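Local coordinates for dihydropyrimidinase (Brevibacillus agri, PDB 3SFW), which probably hydrolyses the cyclic amide bond of dihydropyrimidines, opening the ring to N-carbamoyl-beta-amino acids at a two-zinc centre, at residues A184-G187 against D188-D191; P205-H208 against A209-R212; Q324-L327 against G328-D331. One frame throughout, in Å; residues are numbered along the deposited sequence.

Interaction 1. Residues A184-G187 against D188-D191; sequences AENG and DVLD
The side-chain amide of N186 folds over the start of helix 187-199 and closes it as an N-cap, in the loop that follows strand 180-182 of the amidohydrolase TIM-barrel fold. N186 carries CG anti to its own backbone N (chi1 -172°), which turns OD1 toward the first turn of the helix. OD1 takes the backbone N-H of V189 in a nearly straight bond, with V189 N 3.0 Å from N186 OD1 and tilted from the carbonyl plane. D188 N lies at the same distance from OD1, but its bond is bent and weak. The side chains of N186 and V189 cross at about a right angle, and V189 CG2 packs against the amide carbon N186 CG at 3.7 Å. The other end of the amide is also engaged: ND2 bonds to E219 and to D163 of the second subunit, so both ends of the group are held and its rotation is fixed at the subunit interface.

Behind the cap the helical pattern takes over, with L190 N bonded to N186 O at 3.1 Å and D191 N to G187 O at 3.0 Å.

Nearer the zinc, E185 and L190 also cross at about a right angle. Methyl CD2 of L190 touches E185 at both ends, meeting CB and OE2 at 3.7 Å each. The side chain of E185 is about 6 Å from a bound zinc, and its OE1 accepts from the zinc ligand H183 while pairing with R212. The other methyl of L190 turns to the backbone, where CD1 comes within 3.3 Å of N186 O.

Interaction 2. Residues P205-H208 against A209-R212; sequences PIYH and AYTR
R212 lays its CD methylene over one face of the H208 imidazole in a CH-pi contact, 3.9 Å from R212 CD to the centroid of the H208 ring and offset toward the rim. This is the buried side of the contact, where polar atoms of both side chains are paired. The arginine chain bends at chi3, bringing its guanidinium within 21° of parallel to the imidazole plane. The polar partners lie beyond the turn: H208 NE2 bonds to the carbonyl of W287, and R212 NH2 pairs with E185. Beside them T211 grips Y207 O twice, through its backbone N and, more closely, through its hydroxyl, with T211 OG1 donating to Y207 O over 2.7 Å in the carbonyl plane. The threonine also packs on L193, T194 and A197 of helix 187-199.

The segments form the short helix 206-210 and its C-terminal exit, between the longer helices 187-199 and 214-230 in the chain of what is probably the TIM-barrel domain of the amidohydrolase family. I206 O accepts from A209 N at 3.0 Å and only weakly from Y210 N, so the helix closes through a mixture of i+3 and i+4 bonds.

On the solvent side the chemistry turns to ring packing. I206, with CG1 anti to its backbone N (chi1 -175°), reaches over one face of the exposed Y210 ring, I206 CG1 coming to 3.4 Å from Y210 CZ. Y210 in turn points its edge at the face of Y207 in an offset edge-to-face pair, with planes at 81° and ring centroids 5.5 Å apart. The closest atoms of that pair, Y207 CD2 and Y210 CD1, are 3.7 Å from each other.

Interaction 3. Residues Q324-L327 against G328-D331; sequences QKEL and GRRD
E326 O receives R329 N in a backbone bond of 3.0 Å as the chain leaves helix 321-325.

The side chains of E326 and R329 then run side by side and point the same way, closing a salt bridge three residues apart. The glutamate, extended beyond CG, offers one oxygen to two nitrogens: R329 NE approaches E326 OE2 to 3.0 Å and R329 NH2 reaches that same OE2 at 3.2 Å. OE2 sits at the edge of the guanidinium, nearly in its plane, and is met on its anti side. The two flat groups are strongly turned, with the carboxylate and guanidinium planes 74° apart; both N-H groups converge on OE2, and OE1 is left to the backbone N of G323, which holds the carboxylate from its other end. With an alanine in place of E326, the guanidinium of R329 would probably lose its charged mate and be freer to swing, and the N-H of G323 would lose this acceptor.

The chain here passes from the end of helix 321-325 through a 3-10 segment into a type II beta turn, G328 to D331, in the loop that leads to helix 345-354. The turn is closed by D331 N on G328 O at 2.9 Å. A water spans the step between the 3-10 segment and the turn, donating to L327 O and to R329 O, 2.7 Å from the latter. Farther back, buried K325 carries its NZ to the carbonyls of P336 and G338.

Interactions 1 and 2 sit at the start of helix 187-199 and the end of helix 206-210 and touch: R212 of 205-212 reaches E185 of 184-191 with NH2 to OE1 at 2.8 Å, and also packs on L190. Both are mainly buried, and E185 and R212 link them near the zinc site. Interaction 3 stands apart, its nearest atoms about 6 Å from interaction 2 and about 10 Å from interaction 1, and it is only partly buried. The chemistry follows the place: an amide cap at a helix start and subunit interface in the first, ring faces and a hydroxyl at a helix end in the second, a charged pair and a water in the third.

Interaction 1. Residues A184-G187 against D188-D191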
loop_
_atom_site.group_PDB
_atom_site.type_symbol
_atom_site.label_atom_id
_atom_site.label_comp_id
_atom_site.label_asym_id
_atom_site.label_seq_id
_atom_site.Cartn_x
_atom_site.Cartn_y
_atom_site.Cartn_z
ATOM N N ALA A 184 16.708 12.613 7.023
ATOM C CA ALA A 184 16.580 11.551 6.000
ATOM C C ALA A 184 16.463 12.176 4.604
ATOM O O ALA A 184 15.354 12.324 4.066
ATOM C CB ALA A 184 15.337 10.637 6.295
ATOM N N GLU A 185 17.604 12.430 3.974
ATOM C CA GLU A 185 17.642 12.609 2.490
ATOM C C GLU A 185 18.829 11.792 2.020
ATOM O O GLU A 185 19.871 11.752 2.725
ATOM C CB GLU A 185 17.912 14.066 2.084
ATOM C CG GLU A 185 16.855 15.098 2.545
ATOM C CD GLU A 185 17.303 16.499 2.223
ATOM O OE1 GLU A 185 18.236 17.015 2.925
ATOM O OE2 GLU A 185 16.801 17.032 1.191
ATOM N N ASN A 186 18.746 11.274 0.789
ATOM C CA ASN A 186 19.908 10.512 0.295
ATOM C C ASN A 186 21.040 11.461 -0.091
ATOM O O ASN A 186 20.969 12.173 -1.111
ATOM C CB ASN A 186 19.514 9.590 -0.867
ATOM C CG ASN A 186 20.644 8.667 -1.248
ATOM O OD1 ASN A 186 21.722 9.125 -1.636
ATOM N ND2 ASN A 186 20.416 7.379 -1.139
ATOM N N GLY A 187 22.072 11.524 0.740
ATOM C CA GLY A 187 23.143 12.494 0.488
ATOM C C GLY A 187 23.921 12.250 -0.800
ATOM O O GLY A 187 24.559 13.175 -1.305
ATOM N N ASP A 188 23.989 11.004 -1.255
ATOM C CA ASP A 188 24.757 10.733 -2.499
ATOM C C ASP A 188 24.010 11.186 -3.734
ATOM O O ASP A 188 24.606 11.760 -4.680
ATOM C CB ASP A 188 25.107 9.266 -2.604
ATOM C CG ASP A 188 26.162 8.854 -1.568
ATOM O OD1 ASP A 188 27.203 9.548 -1.454
ATOM O OD2 ASP A 188 25.948 7.871 -0.864
ATOM N N VAL A 189 22.709 10.954 -3.738
ATOM C CA VAL A 189 21.862 11.455 -4.830
ATOM C C VAL A 189 21.967 12.966 -4.850
ATOM O O VAL A 189 22.158 13.559 -5.904
ATOM C CB VAL A 189 20.349 11.064 -4.609
ATOM C CG1 VAL A 189 19.422 11.910 -5.570
ATOM C CG2 VAL A 189 20.156 9.592 -4.834
ATOM N N LEU A 190 21.842 13.601 -3.678
ATOM C CA LEU A 190 21.895 15.074 -3.611
ATOM C C LEU A 190 23.259 15.633 -4.081
ATOM O O LEU A 190 23.322 16.638 -4.828
ATOM C CB LEU A 190 21.619 15.548 -2.169
ATOM C CG LEU A 190 20.123 15.763 -1.869
ATOM C CD1 LEU A 190 19.235 14.630 -2.453
ATOM C CD2 LEU A 190 19.923 15.902 -0.358
ATOM N N ASP A 191 24.340 15.002 -3.635
ATOM C CA ASP A 191 25.701 15.476 -4.021
ATOM C C ASP A 191 25.865 15.480 -5.550
ATOM O O ASP A 191 26.356 16.478 -6.124
ATOM C CB ASP A 191 26.803 14.604 -3.380
ATOM C CG ASP A 191 28.215 15.169 -3.612
ATOM O OD1 ASP A 191 28.997 14.558 -4.381
ATOM O OD2 ASP A 191 28.561 16.178 -2.966
#

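Interaction 2. Residues P205-H208 against A209-R212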
loop_
_atom_site.group_PDB
_atom_site.type_symbol
_atom_site.label_atom_id
_atom_site.label_comp_id
_atom_site.label_asym_id
_atom_site.label_seq_id
_atom_site.Cartn_x
_atom_site.Cartn_y
_atom_site.Cartn_z
ATOM N N PRO A 205 18.930 30.242 -6.234
ATOM C CA PRO A 205 18.347 29.576 -5.036
ATOM C C PRO A 205 17.344 28.472 -5.367
ATOM O O PRO A 205 17.289 27.479 -4.639
ATOM C CB PRO A 205 17.672 30.731 -4.295
ATOM C CG PRO A 205 18.662 31.926 -4.590
ATOM C CD PRO A 205 18.946 31.720 -6.085
ATOM N N ILE A 206 16.515 28.628 -6.412
ATOM C CA ILE A 206 15.521 27.582 -6.715
ATOM C C ILE A 206 16.159 26.210 -6.958
ATOM O O ILE A 206 15.565 25.192 -6.632
ATOM C CB ILE A 206 14.591 27.984 -7.918
ATOM C CG1 ILE A 206 13.486 26.963 -8.142
ATOM C CG2 ILE A 206 15.416 28.176 -9.194
ATOM C CD1 ILE A 206 12.540 26.811 -6.957
ATOM N N TYR A 207 17.399 26.162 -7.442
ATOM C CA TYR A 207 18.024 24.843 -7.694
ATOM C C TYR A 207 18.398 24.134 -6.393
ATOM O O TYR A 207 18.617 22.933 -6.414
ATOM C CB TYR A 207 19.242 24.924 -8.632
ATOM C CG TYR A 207 18.800 25.364 -10.004
ATOM C CD1 TYR A 207 18.739 26.718 -10.306
ATOM C CD2 TYR A 207 18.197 24.466 -10.873
ATOM C CE1 TYR A 207 18.238 27.175 -11.522
ATOM C CE2 TYR A 207 17.655 24.909 -12.111
ATOM C CZ TYR A 207 17.670 26.269 -12.406
ATOM O OH TYR A 207 17.135 26.759 -13.589
ATOM N N HIS A 208 18.334 24.847 -5.269
ATOM C CA HIS A 208 18.453 24.161 -3.963
ATOM C C HIS A 208 17.318 23.146 -3.788
ATOM O O HIS A 208 17.520 22.041 -3.245
ATOM C CB HIS A 208 18.492 25.159 -2.779
ATOM C CG HIS A 208 18.481 24.474 -1.460
ATOM N ND1 HIS A 208 19.607 23.891 -0.918
ATOM C CD2 HIS A 208 17.458 24.180 -0.623
ATOM C CE1 HIS A 208 19.283 23.300 0.223
ATOM N NE2 HIS A 208 17.993 23.495 0.440
ATOM N N ALA A 209 16.123 23.481 -4.282
ATOM C CA ALA A 209 15.037 22.531 -4.183
ATOM C C ALA A 209 15.142 21.460 -5.257
ATOM O O ALA A 209 14.920 20.284 -4.998
ATOM C CB ALA A 209 13.697 23.235 -4.242
ATOM N N TYR A 210 15.384 21.886 -6.505
ATOM C CA TYR A 210 15.370 20.950 -7.602
ATOM C C TYR A 210 16.385 19.842 -7.471
ATOM O O TYR A 210 16.202 18.773 -8.049
ATOM C CB TYR A 210 15.568 21.665 -8.926
ATOM C CG TYR A 210 14.455 22.625 -9.285
ATOM C CD1 TYR A 210 14.672 23.632 -10.239
ATOM C CD2 TYR A 210 13.185 22.503 -8.729
ATOM C CE1 TYR A 210 13.633 24.506 -10.621
ATOM C CE2 TYR A 210 12.148 23.394 -9.080
ATOM C CZ TYR A 210 12.376 24.360 -10.073
ATOM O OH TYR A 210 11.368 25.266 -10.409
ATOM N N THR A 211 17.468 20.090 -6.726
ATOM C CA THR A 211 18.538 19.120 -6.596
ATOM C C THR A 211 18.329 18.200 -5.356
ATOM O O THR A 211 19.175 17.340 -5.059
ATOM C CB THR A 211 19.920 19.818 -6.426
ATOM O OG1 THR A 211 19.865 20.784 -5.360
ATOM C CG2 THR A 211 20.341 20.562 -7.739
ATOM N N ARG A 212 17.238 18.437 -4.628
ATOM C CA ARG A 212 16.847 17.520 -3.518
ATOM C C ARG A 212 15.411 17.019 -3.645
ATOM O O ARG A 212 14.566 17.352 -2.799
ATOM C CB ARG A 212 17.004 18.231 -2.167
ATOM C CG ARG A 212 18.215 19.156 -2.112
ATOM C CD ARG A 212 18.234 19.958 -0.802
ATOM N NE ARG A 212 18.730 19.176 0.337
ATOM C CZ ARG A 212 20.017 19.125 0.723
ATOM N NH1 ARG A 212 20.963 19.825 0.063
ATOM N NH2 ARG A 212 20.365 18.449 1.828
#

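Interaction 3. Residues Q324-L327 against G328-D331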
loop_
_atom_site.group_PDB
_atom_site.type_symbol
_atom_site.label_atom_id
_atom_site.label_comp_id
_atom_site.label_asym_id
_atom_site.label_seq_id
_atom_site.Cartn_x
_atom_site.Cartn_y
_atom_site.Cartn_z
ATOM N N GLN A 324 25.356 36.661 5.361
ATOM C CA GLN A 324 25.450 35.244 5.567
ATOM C C GLN A 324 24.785 34.489 4.429
ATOM O O GLN A 324 25.426 33.690 3.776
ATOM C CB GLN A 324 24.840 34.844 6.935
ATOM C CG GLN A 324 25.710 35.335 8.088
ATOM C CD GLN A 324 25.178 34.883 9.416
ATOM O OE1 GLN A 324 24.088 35.299 9.833
ATOM N NE2 GLN A 324 25.931 34.023 10.094
ATOM N N LYS A 325 23.501 34.751 4.160
ATOM C CA LYS A 325 22.899 34.042 3.047
ATOM C C LYS A 325 23.657 34.413 1.739
ATOM O O LYS A 325 23.771 33.586 0.838
ATOM C CB LYS A 325 21.399 34.372 2.864
ATOM C CG LYS A 325 20.440 33.773 3.963
ATOM C CD LYS A 325 20.305 32.240 3.846
ATOM C CE LYS A 325 19.354 31.658 4.951
ATOM N NZ LYS A 325 19.187 30.197 4.728
ATOM N N GLU A 326 24.184 35.637 1.698
ATOM C CA GLU A 326 24.946 36.136 0.525
ATOM C C GLU A 326 26.243 35.390 0.245
ATOM O O GLU A 326 26.770 35.457 -0.868
ATOM C CB GLU A 326 25.225 37.636 0.671
ATOM C CG GLU A 326 23.963 38.507 0.724
ATOM C CD GLU A 326 24.322 39.996 0.652
ATOM O OE1 GLU A 326 24.864 40.540 1.657
ATOM O OE2 GLU A 326 24.200 40.559 -0.464
ATOM N N LEU A 327 26.707 34.568 1.183
ATOM C CA LEU A 327 27.803 33.684 0.849
ATOM C C LEU A 327 27.445 32.847 -0.380
ATOM O O LEU A 327 28.342 32.360 -1.097
ATOM C CB LEU A 327 28.161 32.778 2.039
ATOM C CG LEU A 327 28.733 33.530 3.248
ATOM C CD1 LEU A 327 28.764 32.547 4.422
ATOM C CD2 LEU A 327 30.175 34.038 2.945
ATOM N N GLY A 328 26.145 32.664 -0.632
ATOM C CA GLY A 328 25.711 31.831 -1.763
ATOM C C GLY A 328 25.289 32.564 -3.048
ATOM O O GLY A 328 24.709 31.959 -3.946
ATOM N N ARG A 329 25.523 33.871 -3.124
ATOM C CA ARG A 329 25.281 34.567 -4.388
ATOM C C ARG A 329 26.111 33.878 -5.467
ATOM O O ARG A 329 27.344 33.684 -5.316
ATOM C CB ARG A 329 25.672 36.037 -4.281
ATOM C CG ARG A 329 24.640 36.879 -3.625
ATOM C CD ARG A 329 24.892 38.327 -3.892
ATOM N NE ARG A 329 23.974 39.160 -3.126
ATOM C CZ ARG A 329 22.794 39.560 -3.576
ATOM N NH1 ARG A 329 22.377 39.164 -4.779
ATOM N NH2 ARG A 329 22.020 40.326 -2.812
ATOM N N ARG A 330 25.443 33.517 -6.552
ATOM C CA ARG A 330 26.098 32.864 -7.662
ATOM C C ARG A 330 26.311 31.382 -7.488
ATOM O O ARG A 330 26.811 30.732 -8.393
ATOM N N ASP A 331 25.999 30.829 -6.311
ATOM C CA ASP A 331 26.235 29.377 -6.122
ATOM C C ASP A 331 25.380 28.872 -4.960
ATOM O O ASP A 331 25.756 29.065 -3.808
ATOM C CB ASP A 331 27.725 29.131 -5.805
ATOM C CG ASP A 331 28.047 27.679 -5.552
ATOM O OD1 ASP A 331 27.101 26.844 -5.446
ATOM O OD2 ASP A 331 29.265 27.353 -5.430
HETATM O O HOH W 1 28.758 31.944 -3.840
#